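Local coordinates for protein acetate kinase (Entamoeba histolytica, PDB 4H0O) that is a pyrophosphate-dependent acetate kinase that interconverts acetate and acetyl phosphate, a member of the acetate and sugar kinase, Hsc70 and actin superfamily, at residues V94-V99 / F134-I139; H57-Q62 / K85-S90; I36-K41 / I81-E86. All coordinates share one frame; numbering follows the deposited sequence.

Interaction 1: V94-V99 / F134-I139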
loop_
_atom_site.group_PDB
_atom_site.type_symbol
_atom_site.label_atom_id
_atom_site.label_comp_id
_atom_site.label_asym_id
_atom_site.label_seq_id
_atom_site.Cartn_x
_atom_site.Cartn_y
_atom_site.Cartn_z
ATOM N N VAL B 94 -27.539 -26.331 -10.184
ATOM C CA VAL B 94 -26.097 -26.551 -10.107
ATOM C C VAL B 94 -25.385 -25.219 -9.894
ATOM O O VAL B 94 -25.594 -24.264 -10.649
ATOM C CB VAL B 94 -25.541 -27.240 -11.373
ATOM C CG1 VAL B 94 -24.102 -27.678 -11.152
ATOM C CG2 VAL B 94 -26.386 -28.443 -11.738
ATOM N N GLY B 95 -24.557 -25.151 -8.855
ATOM C CA GLY B 95 -23.789 -23.950 -8.579
ATOM C C GLY B 95 -22.335 -24.122 -8.972
ATOM O O GLY B 95 -21.747 -25.183 -8.752
ATOM N N HIS B 96 -21.756 -23.078 -9.560
ATOM C CA HIS B 96 -20.358 -23.106 -9.971
ATOM C C HIS B 96 -19.622 -21.876 -9.450
ATOM O O HIS B 96 -20.241 -20.862 -9.132
ATOM C CB HIS B 96 -20.250 -23.153 -11.493
ATOM C CG HIS B 96 -20.916 -24.336 -12.113
ATOM N ND1 HIS B 96 -20.261 -25.525 -12.350
ATOM C CD2 HIS B 96 -22.183 -24.512 -12.572
ATOM C CE1 HIS B 96 -21.091 -26.383 -12.915
ATOM N NE2 HIS B 96 -22.263 -25.790 -13.060
ATOM N N ARG B 97 -18.299 -21.963 -9.381
ATOM C CA ARG B 97 -17.496 -20.859 -8.874
ATOM C C ARG B 97 -16.459 -20.419 -9.905
ATOM O O ARG B 97 -15.642 -21.224 -10.354
ATOM C CB ARG B 97 -16.808 -21.277 -7.573
ATOM C CG ARG B 97 -15.960 -20.200 -6.926
ATOM C CD ARG B 97 -15.455 -20.653 -5.563
ATOM N NE ARG B 97 -14.775 -19.577 -4.849
ATOM C CZ ARG B 97 -13.461 -19.382 -4.863
ATOM N NH1 ARG B 97 -12.676 -20.196 -5.557
ATOM N NH2 ARG B 97 -12.931 -18.374 -4.183
ATOM N N PHE B 98 -16.502 -19.142 -10.276
ATOM C CA PHE B 98 -15.577 -18.582 -11.260
ATOM C C PHE B 98 -14.763 -17.478 -10.588
ATOM O O PHE B 98 -15.328 -16.521 -10.051
ATOM C CB PHE B 98 -16.367 -18.005 -12.432
ATOM C CG PHE B 98 -15.643 -18.041 -13.747
ATOM C CD1 PHE B 98 -15.500 -19.230 -14.447
ATOM C CD2 PHE B 98 -15.149 -16.871 -14.307
ATOM C CE1 PHE B 98 -14.851 -19.258 -15.672
ATOM C CE2 PHE B 98 -14.501 -16.888 -15.528
ATOM C CZ PHE B 98 -14.349 -18.084 -16.212
ATOM N N VAL B 99 -13.441 -17.615 -10.622
ATOM C CA VAL B 99 -12.553 -16.712 -9.895
ATOM C C VAL B 99 -12.571 -15.274 -10.419
ATOM O O VAL B 99 -12.768 -14.331 -9.653
ATOM C CB VAL B 99 -11.100 -17.237 -9.886
ATOM C CG1 VAL B 99 -10.148 -16.160 -9.413
ATOM C CG2 VAL B 99 -10.983 -18.459 -8.994
ATOM N N PHE B 134 -14.452 -23.588 -16.008
ATOM C CA PHE B 134 -15.209 -23.481 -17.256
ATOM C C PHE B 134 -15.520 -24.857 -17.839
ATOM O O PHE B 134 -16.659 -25.127 -18.231
ATOM C CB PHE B 134 -14.466 -22.627 -18.290
ATOM C CG PHE B 134 -15.265 -22.348 -19.537
ATOM C CD1 PHE B 134 -16.217 -21.340 -19.556
ATOM C CD2 PHE B 134 -15.063 -23.094 -20.692
ATOM C CE1 PHE B 134 -16.956 -21.081 -20.700
ATOM C CE2 PHE B 134 -15.799 -22.838 -21.839
ATOM C CZ PHE B 134 -16.747 -21.830 -21.843
ATOM N N GLY B 135 -14.508 -25.721 -17.890
ATOM C CA GLY B 135 -14.672 -27.066 -18.420
ATOM C C GLY B 135 -15.755 -27.839 -17.689
ATOM O O GLY B 135 -16.545 -28.560 -18.304
ATOM N N VAL B 136 -15.790 -27.681 -16.368
ATOM C CA VAL B 136 -16.801 -28.328 -15.539
ATOM C C VAL B 136 -18.184 -27.760 -15.845
ATOM O O VAL B 136 -19.158 -28.506 -15.934
ATOM C CB VAL B 136 -16.477 -28.180 -14.037
ATOM C CG1 VAL B 136 -17.630 -28.686 -13.178
ATOM C CG2 VAL B 136 -15.198 -28.927 -13.698
ATOM N N ILE B 137 -18.261 -26.441 -16.018
ATOM C CA ILE B 137 -19.513 -25.778 -16.379
ATOM C C ILE B 137 -20.064 -26.274 -17.723
ATOM O O ILE B 137 -21.248 -26.590 -17.830
ATOM C CB ILE B 137 -19.360 -24.236 -16.404
ATOM C CG1 ILE B 137 -19.215 -23.695 -14.981
ATOM C CG2 ILE B 137 -20.554 -23.584 -17.078
ATOM C CD1 ILE B 137 -19.011 -22.190 -14.903
ATOM N N GLU B 138 -19.206 -26.349 -18.738
ATOM C CA GLU B 138 -19.620 -26.825 -20.058
ATOM C C GLU B 138 -20.156 -28.258 -20.043
ATOM O O GLU B 138 -21.196 -28.542 -20.639
ATOM C CB GLU B 138 -18.478 -26.692 -21.074
ATOM C CG GLU B 138 -18.574 -25.451 -21.956
ATOM C CD GLU B 138 -17.614 -25.485 -23.135
ATOM O OE1 GLU B 138 -16.618 -26.238 -23.075
ATOM O OE2 GLU B 138 -17.861 -24.761 -24.124
ATOM N N ILE B 139 -19.454 -29.159 -19.363
ATOM C CA ILE B 139 -19.902 -30.546 -19.285
ATOM C C ILE B 139 -21.162 -30.672 -18.420
ATOM O O ILE B 139 -21.992 -31.557 -18.639
ATOM C CB ILE B 139 -18.772 -31.488 -18.779
ATOM C CG1 ILE B 139 -18.737 -32.773 -19.605
ATOM C CG2 ILE B 139 -18.918 -31.802 -17.297
ATOM C CD1 ILE B 139 -18.430 -32.538 -21.064
#
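H96 and I137 meet face-on: the CG1 methylene of the isoleucine lies over one face of the imidazole, 3.6 Å from the ring centroid of H96 and 24° off its normal. This is a CH-pi contact displaced toward the rim, where CG1 of I137 comes within 3.4 Å of ND1 of H96. The histidine CG stands anti to its own carbonyl carbon (chi1 -59°), which carries the ring out from the strand toward the helix, and the ring is turned across the CA-CB bond so that its flat face meets the isoleucine. I137 keeps an extended chain, carrying CD1 toward the root of the ring, 3.8 Å from CB of H96. At the ring's edge, near its plane, CG1 of V136 approaches CE1 of H96 at 4.2 Å. The strand belongs to the mixed sheet of the ribonuclease H-like domain, and the helix 129-143 packs on that sheet, the two running almost antiparallel at 157° with their short axes 9.0 Å apart. Side chains alternate along a strand, so H96 and F98 both face the helix while R97, predicted to bind substrate, points away from it. Two residues on from the histidine, F98 presents its ring edge to the helix: CE1 of F98 lies 4.3 Å from CB of F134. F98 is long enough to reach the helix across this spacing, and L119 of helix 113-120 packs against both phenylalanines. The imidazole is polar yet buried, and its NE2 is hydrogen-bonded to OE1 of Q149 on the adjacent strand.

Interaction 2: H57-Q62 / K85-S90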
loop_
_atom_site.group_PDB
_atom_site.type_symbol
_atom_site.label_atom_id
_atom_site.label_comp_id
_atom_site.label_asym_id
_atom_site.label_seq_id
_atom_site.Cartn_x
_atom_site.Cartn_y
_atom_site.Cartn_z
ATOM N N HIS B 57 -17.742 -41.538 -2.428
ATOM C CA HIS B 57 -19.034 -40.903 -2.215
ATOM C C HIS B 57 -19.530 -41.098 -0.786
ATOM O O HIS B 57 -19.472 -42.202 -0.242
ATOM C CB HIS B 57 -20.061 -41.434 -3.214
ATOM C CG HIS B 57 -19.780 -41.049 -4.632
ATOM N ND1 HIS B 57 -20.089 -39.807 -5.142
ATOM C CD2 HIS B 57 -19.225 -41.747 -5.653
ATOM C CE1 HIS B 57 -19.735 -39.754 -6.414
ATOM N NE2 HIS B 57 -19.211 -40.919 -6.748
ATOM N N HIS B 58 -19.997 -40.011 -0.180
ATOM C CA HIS B 58 -20.639 -40.072 1.125
ATOM C C HIS B 58 -22.128 -39.797 0.937
ATOM O O HIS B 58 -22.528 -38.698 0.544
ATOM C CB HIS B 58 -19.993 -39.080 2.100
ATOM C CG HIS B 58 -18.581 -39.436 2.465
ATOM N ND1 HIS B 58 -17.813 -38.664 3.319
ATOM C CD2 HIS B 58 -17.806 -40.475 2.098
ATOM C CE1 HIS B 58 -16.626 -39.223 3.453
ATOM N NE2 HIS B 58 -16.588 -40.322 2.726
ATOM N N LEU B 59 -22.939 -40.819 1.193
ATOM C CA LEU B 59 -24.369 -40.770 0.912
ATOM C C LEU B 59 -25.167 -41.390 2.052
ATOM O O LEU B 59 -25.041 -42.587 2.325
ATOM C CB LEU B 59 -24.668 -41.502 -0.400
ATOM C CG LEU B 59 -26.133 -41.732 -0.780
ATOM C CD1 LEU B 59 -26.882 -40.414 -0.877
ATOM C CD2 LEU B 59 -26.229 -42.507 -2.090
ATOM N N ASN B 60 -25.972 -40.560 2.711
ATOM C CA ASN B 60 -26.780 -40.988 3.846
ATOM C C ASN B 60 -25.956 -41.749 4.874
ATOM O O ASN B 60 -25.328 -41.155 5.751
ATOM C CB ASN B 60 -27.955 -41.847 3.373
ATOM C CG ASN B 60 -28.983 -42.078 4.462
ATOM O OD1 ASN B 60 -29.181 -41.233 5.333
ATOM N ND2 ASN B 60 -29.646 -43.229 4.416
ATOM N N GLY B 61 -25.966 -43.070 4.754
ATOM C CA GLY B 61 -25.221 -43.936 5.643
ATOM C C GLY B 61 -23.708 -43.845 5.587
ATOM O O GLY B 61 -23.079 -43.479 6.581
ATOM N N GLN B 62 -23.094 -44.232 4.471
ATOM C CA GLN B 62 -21.636 -44.384 4.471
ATOM C C GLN B 62 -20.870 -44.100 3.174
ATOM O O GLN B 62 -21.250 -43.245 2.374
ATOM C CB GLN B 62 -21.259 -45.778 4.986
ATOM C CG GLN B 62 -19.764 -45.991 5.163
ATOM C CD GLN B 62 -19.439 -47.313 5.831
ATOM O OE1 GLN B 62 -20.334 -48.046 6.251
ATOM N NE2 GLN B 62 -18.152 -47.624 5.931
ATOM N N LYS B 85 -27.612 -39.808 -10.475
ATOM C CA LYS B 85 -28.757 -40.313 -11.223
ATOM C C LYS B 85 -29.029 -41.768 -10.864
ATOM O O LYS B 85 -30.171 -42.147 -10.608
ATOM C CB LYS B 85 -28.514 -40.178 -12.730
ATOM C CG LYS B 85 -28.647 -38.761 -13.268
ATOM C CD LYS B 85 -28.321 -38.707 -14.758
ATOM C CE LYS B 85 -28.608 -37.331 -15.342
ATOM N NZ LYS B 85 -28.250 -37.251 -16.786
ATOM N N GLU B 86 -27.971 -42.575 -10.839
ATOM C CA GLU B 86 -28.090 -43.998 -10.526
ATOM C C GLU B 86 -28.549 -44.262 -9.090
ATOM O O GLU B 86 -29.113 -45.316 -8.796
ATOM C CB GLU B 86 -26.773 -44.729 -10.814
ATOM C CG GLU B 86 -26.477 -44.909 -12.301
ATOM C CD GLU B 86 -25.145 -45.593 -12.560
ATOM O OE1 GLU B 86 -24.389 -45.816 -11.590
ATOM O OE2 GLU B 86 -24.854 -45.905 -13.734
ATOM N N ASN B 87 -28.313 -43.305 -8.198
ATOM C CA ASN B 87 -28.760 -43.440 -6.814
ATOM C C ASN B 87 -29.966 -42.560 -6.477
ATOM O O ASN B 87 -30.253 -42.314 -5.305
ATOM C CB ASN B 87 -27.609 -43.179 -5.840
ATOM C CG ASN B 87 -26.632 -44.334 -5.773
ATOM O OD1 ASN B 87 -26.717 -45.184 -4.885
ATOM N ND2 ASN B 87 -25.697 -44.374 -6.717
ATOM N N HIS B 88 -30.660 -42.090 -7.512
ATOM C CA HIS B 88 -31.920 -41.362 -7.358
ATOM C C HIS B 88 -31.823 -40.081 -6.526
ATOM O O HIS B 88 -32.726 -39.762 -5.748
ATOM C CB HIS B 88 -33.014 -42.283 -6.809
ATOM C CG HIS B 88 -33.290 -43.470 -7.677
ATOM N ND1 HIS B 88 -34.029 -43.389 -8.839
ATOM C CD2 HIS B 88 -32.925 -44.771 -7.555
ATOM C CE1 HIS B 88 -34.107 -44.586 -9.394
ATOM N NE2 HIS B 88 -33.445 -45.441 -8.635
ATOM N N ILE B 89 -30.720 -39.358 -6.694
ATOM C CA ILE B 89 -30.608 -37.994 -6.196
ATOM C C ILE B 89 -30.921 -37.053 -7.357
ATOM O O ILE B 89 -30.069 -36.814 -8.217
ATOM C CB ILE B 89 -29.190 -37.688 -5.660
ATOM C CG1 ILE B 89 -28.743 -38.752 -4.652
ATOM C CG2 ILE B 89 -29.135 -36.288 -5.057
ATOM C CD1 ILE B 89 -29.643 -38.882 -3.439
ATOM N N SER B 90 -32.146 -36.537 -7.397
ATOM C CA SER B 90 -32.541 -35.613 -8.462
ATOM C C SER B 90 -32.034 -34.204 -8.155
ATOM O O SER B 90 -32.011 -33.781 -6.995
ATOM C CB SER B 90 -34.058 -35.606 -8.652
ATOM O OG SER B 90 -34.700 -34.881 -7.623
#
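With its CG anti to the backbone N (chi1 172°) and chi2 at 58°, L59 spreads its two methyls toward different partners across the gap: CD1 goes to I89 and CD2 to N87. I89 answers with CG1 anti to its carbonyl carbon and chi2 folded to -60°, a bent chain whose terminal CD1 comes 4.1 Å from CD1 of L59. The two chains run alongside one another, oppositely directed, and meet through these methyls. N87 crosses L59 at a slant; its OD1 lies 3.9 Å from CD2 of L59, and its CB is 4.1 Å from the same methyl. The amide is therefore met by carbon on this side, while its ND2 hydrogen-bonds back to the carbonyl oxygen of F83, one turn earlier in the helix.

The helix 73-86 ends here in a Schellman motif. H88, with positive phi, is its C-prime residue: N of H88 bonds to O of K85 at 3.1 Å, and N of I89 reaches O of L84. That reversal swings the chain out of the helix and lets I89, a bulky apolar residue just after the cap, turn its side chain back toward the sheet. On the other segment, L59 closes strand 54-59 before the tight turn through N60 and G61 into strand 62-67; its N bonds to O of Q62 at 3.2 Å, and its side chain also packs on C38 of the neighbouring strand. Methyls, together with the amide oxygen and CB of N87, supply dispersion and shape across the interface, without directional bonds, so the contact probably gains from the partial burial of these methyls.

Interaction 3: I36-K41 / I81-E86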
loop_
_atom_site.group_PDB
_atom_site.type_symbol
_atom_site.label_atom_id
_atom_site.label_comp_id
_atom_site.label_asym_id
_atom_site.label_seq_id
_atom_site.Cartn_x
_atom_site.Cartn_y
_atom_site.Cartn_z
ATOM N N ILE B 36 -26.401 -31.187 3.995
ATOM C CA ILE B 36 -25.722 -32.042 3.028
ATOM C C ILE B 36 -26.338 -33.440 2.999
ATOM O O ILE B 36 -26.467 -34.090 4.036
ATOM C CB ILE B 36 -24.221 -32.161 3.360
ATOM C CG1 ILE B 36 -23.588 -30.770 3.450
ATOM C CG2 ILE B 36 -23.508 -33.011 2.325
ATOM C CD1 ILE B 36 -22.137 -30.778 3.890
ATOM N N VAL B 37 -26.714 -33.894 1.806
ATOM C CA VAL B 37 -27.307 -35.217 1.635
ATOM C C VAL B 37 -26.345 -36.155 0.909
ATOM O O VAL B 37 -26.418 -37.375 1.060
ATOM C CB VAL B 37 -28.651 -35.146 0.876
ATOM C CG1 VAL B 37 -29.642 -34.304 1.648
ATOM C CG2 VAL B 37 -28.454 -34.568 -0.515
ATOM N N CYS B 38 -25.443 -35.570 0.127
ATOM C CA CYS B 38 -24.442 -36.331 -0.608
ATOM C C CYS B 38 -23.216 -35.458 -0.861
ATOM O O CYS B 38 -23.340 -34.243 -1.035
ATOM C CB CYS B 38 -25.019 -36.828 -1.937
ATOM S SG CYS B 38 -24.043 -38.116 -2.755
ATOM N N SER B 39 -22.038 -36.078 -0.868
ATOM C CA SER B 39 -20.785 -35.370 -1.114
ATOM C C SER B 39 -19.728 -36.354 -1.598
ATOM O O SER B 39 -19.871 -37.565 -1.415
ATOM C CB SER B 39 -20.300 -34.663 0.153
ATOM O OG SER B 39 -19.863 -35.598 1.122
ATOM N N GLY B 40 -18.665 -35.846 -2.212
ATOM C CA GLY B 40 -17.636 -36.727 -2.731
ATOM C C GLY B 40 -16.376 -36.042 -3.214
ATOM O O GLY B 40 -16.348 -34.826 -3.407
ATOM N N LYS B 41 -15.328 -36.839 -3.403
ATOM C CA LYS B 41 -14.052 -36.350 -3.910
ATOM C C LYS B 41 -13.529 -37.331 -4.953
ATOM O O LYS B 41 -13.593 -38.547 -4.756
ATOM C CB LYS B 41 -13.040 -36.207 -2.767
ATOM C CG LYS B 41 -13.521 -35.352 -1.598
ATOM C CD LYS B 41 -12.548 -35.390 -0.425
ATOM C CE LYS B 41 -13.066 -34.570 0.753
ATOM N NZ LYS B 41 -12.185 -34.687 1.950
ATOM N N ILE B 81 -22.224 -36.774 -11.699
ATOM C CA ILE B 81 -23.605 -36.586 -12.132
ATOM C C ILE B 81 -24.273 -37.929 -12.428
ATOM O O ILE B 81 -25.439 -38.149 -12.085
ATOM C CB ILE B 81 -23.662 -35.676 -13.386
ATOM C CG1 ILE B 81 -23.239 -34.248 -13.026
ATOM C CG2 ILE B 81 -25.050 -35.680 -14.009
ATOM C CD1 ILE B 81 -23.042 -33.339 -14.225
ATOM N N GLN B 82 -23.521 -38.827 -13.056
ATOM C CA GLN B 82 -24.007 -40.168 -13.359
ATOM C C GLN B 82 -24.308 -40.965 -12.088
ATOM O O GLN B 82 -25.319 -41.664 -12.012
ATOM C CB GLN B 82 -22.989 -40.910 -14.229
ATOM C CG GLN B 82 -23.269 -42.393 -14.412
ATOM C CD GLN B 82 -22.393 -43.014 -15.485
ATOM O OE1 GLN B 82 -22.077 -42.373 -16.489
ATOM N NE2 GLN B 82 -21.991 -44.263 -15.276
ATOM N N PHE B 83 -23.432 -40.850 -11.093
ATOM C CA PHE B 83 -23.615 -41.539 -9.819
ATOM C C PHE B 83 -24.898 -41.100 -9.125
ATOM O O PHE B 83 -25.619 -41.923 -8.560
ATOM C CB PHE B 83 -22.420 -41.288 -8.897
ATOM C CG PHE B 83 -22.654 -41.689 -7.459
ATOM C CD1 PHE B 83 -22.452 -43.000 -7.047
ATOM C CD2 PHE B 83 -23.056 -40.752 -6.516
ATOM C CE1 PHE B 83 -22.657 -43.368 -5.726
ATOM C CE2 PHE B 83 -23.264 -41.115 -5.194
ATOM C CZ PHE B 83 -23.065 -42.423 -4.800
ATOM N N LEU B 84 -25.166 -39.798 -9.155
ATOM C CA LEU B 84 -26.333 -39.237 -8.484
ATOM C C LEU B 84 -27.634 -39.691 -9.148
ATOM O O LEU B 84 -28.635 -39.929 -8.469
ATOM C CB LEU B 84 -26.242 -37.709 -8.448
ATOM C CG LEU B 84 -25.023 -37.158 -7.704
ATOM C CD1 LEU B 84 -24.832 -35.669 -7.959
ATOM C CD2 LEU B 84 -25.141 -37.430 -6.211
ATOM N N LYS B 85 -27.612 -39.808 -10.475
ATOM C CA LYS B 85 -28.757 -40.313 -11.223
ATOM C C LYS B 85 -29.029 -41.768 -10.864
ATOM O O LYS B 85 -30.171 -42.147 -10.608
ATOM C CB LYS B 85 -28.514 -40.178 -12.730
ATOM C CG LYS B 85 -28.647 -38.761 -13.268
ATOM C CD LYS B 85 -28.321 -38.707 -14.758
ATOM C CE LYS B 85 -28.608 -37.331 -15.342
ATOM N NZ LYS B 85 -28.250 -37.251 -16.786
ATOM N N GLU B 86 -27.971 -42.575 -10.839
ATOM C CA GLU B 86 -28.090 -43.998 -10.526
ATOM C C GLU B 86 -28.549 -44.262 -9.090
ATOM O O GLU B 86 -29.113 -45.316 -8.796
ATOM C CB GLU B 86 -26.773 -44.729 -10.814
ATOM C CG GLU B 86 -26.477 -44.909 -12.301
ATOM C CD GLU B 86 -25.145 -45.593 -12.560
ATOM O OE1 GLU B 86 -24.389 -45.816 -11.590
ATOM O OE2 GLU B 86 -24.854 -45.905 -13.734
#
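C38 sets its sulfur against two neighbouring side chains of helix 73-86, F83 and L84, where the helix packs on the large mixed sheet of the ribonuclease H-like domain. The tight part of this strand-helix contact is confined to that one atom. SG of C38 lies 3.7 Å from CD2 of L84 and 3.9 Å from CE2 of F83. A cysteine suits such a place because its sulfur is large, polarisable and only weakly polar, and the side chain is short enough to fit where F83 and L84 come this close. The thiol stands anti to the backbone N (chi1 -165°), which projects it away from the strand and into the helix side. L84 starts out across the line of contact, yet its extended end (chi2 168°) brings CD2 in.

Beyond this cluster the two segments part quickly. S39, next along the strand, points away from the helix; K41 is solvent-exposed, as are Q82 and E86 on the far side of the helix, where long polar chains suit contact with water. Y28 on an adjoining strand also packs on the cysteine, and H57 stacks on the F83 ring. The sulfur does not sit over the face of the phenyl group: in a sulfur-aromatic contact, SG of C38 lies at the edge of the F83 ring, in plane, 5.3 Å from the centroid and 86° off its normal.

In the fold
Interaction 3 packs helix 73-86 itself on strand 36-44, interaction 2 the cap that follows it on the neighbouring strand 54-59; their centres are only 5 Å apart. Interaction 3 is buried, whereas interaction 2, at the helix end, lies on the surface. The two are joined directly by a probable backbone hydrogen bond between the strands, from H58 N to S39 O. Interaction 1, also buried, fixes a different helix to strand 93-98 of the same sheet, about 17 Å from interaction 3 between centres, and lies nearer the predicted active site. Its aromatic and imidazole packing contrasts with the sulfur contacts of interaction 3 and the methyl and amide contacts of interaction 2.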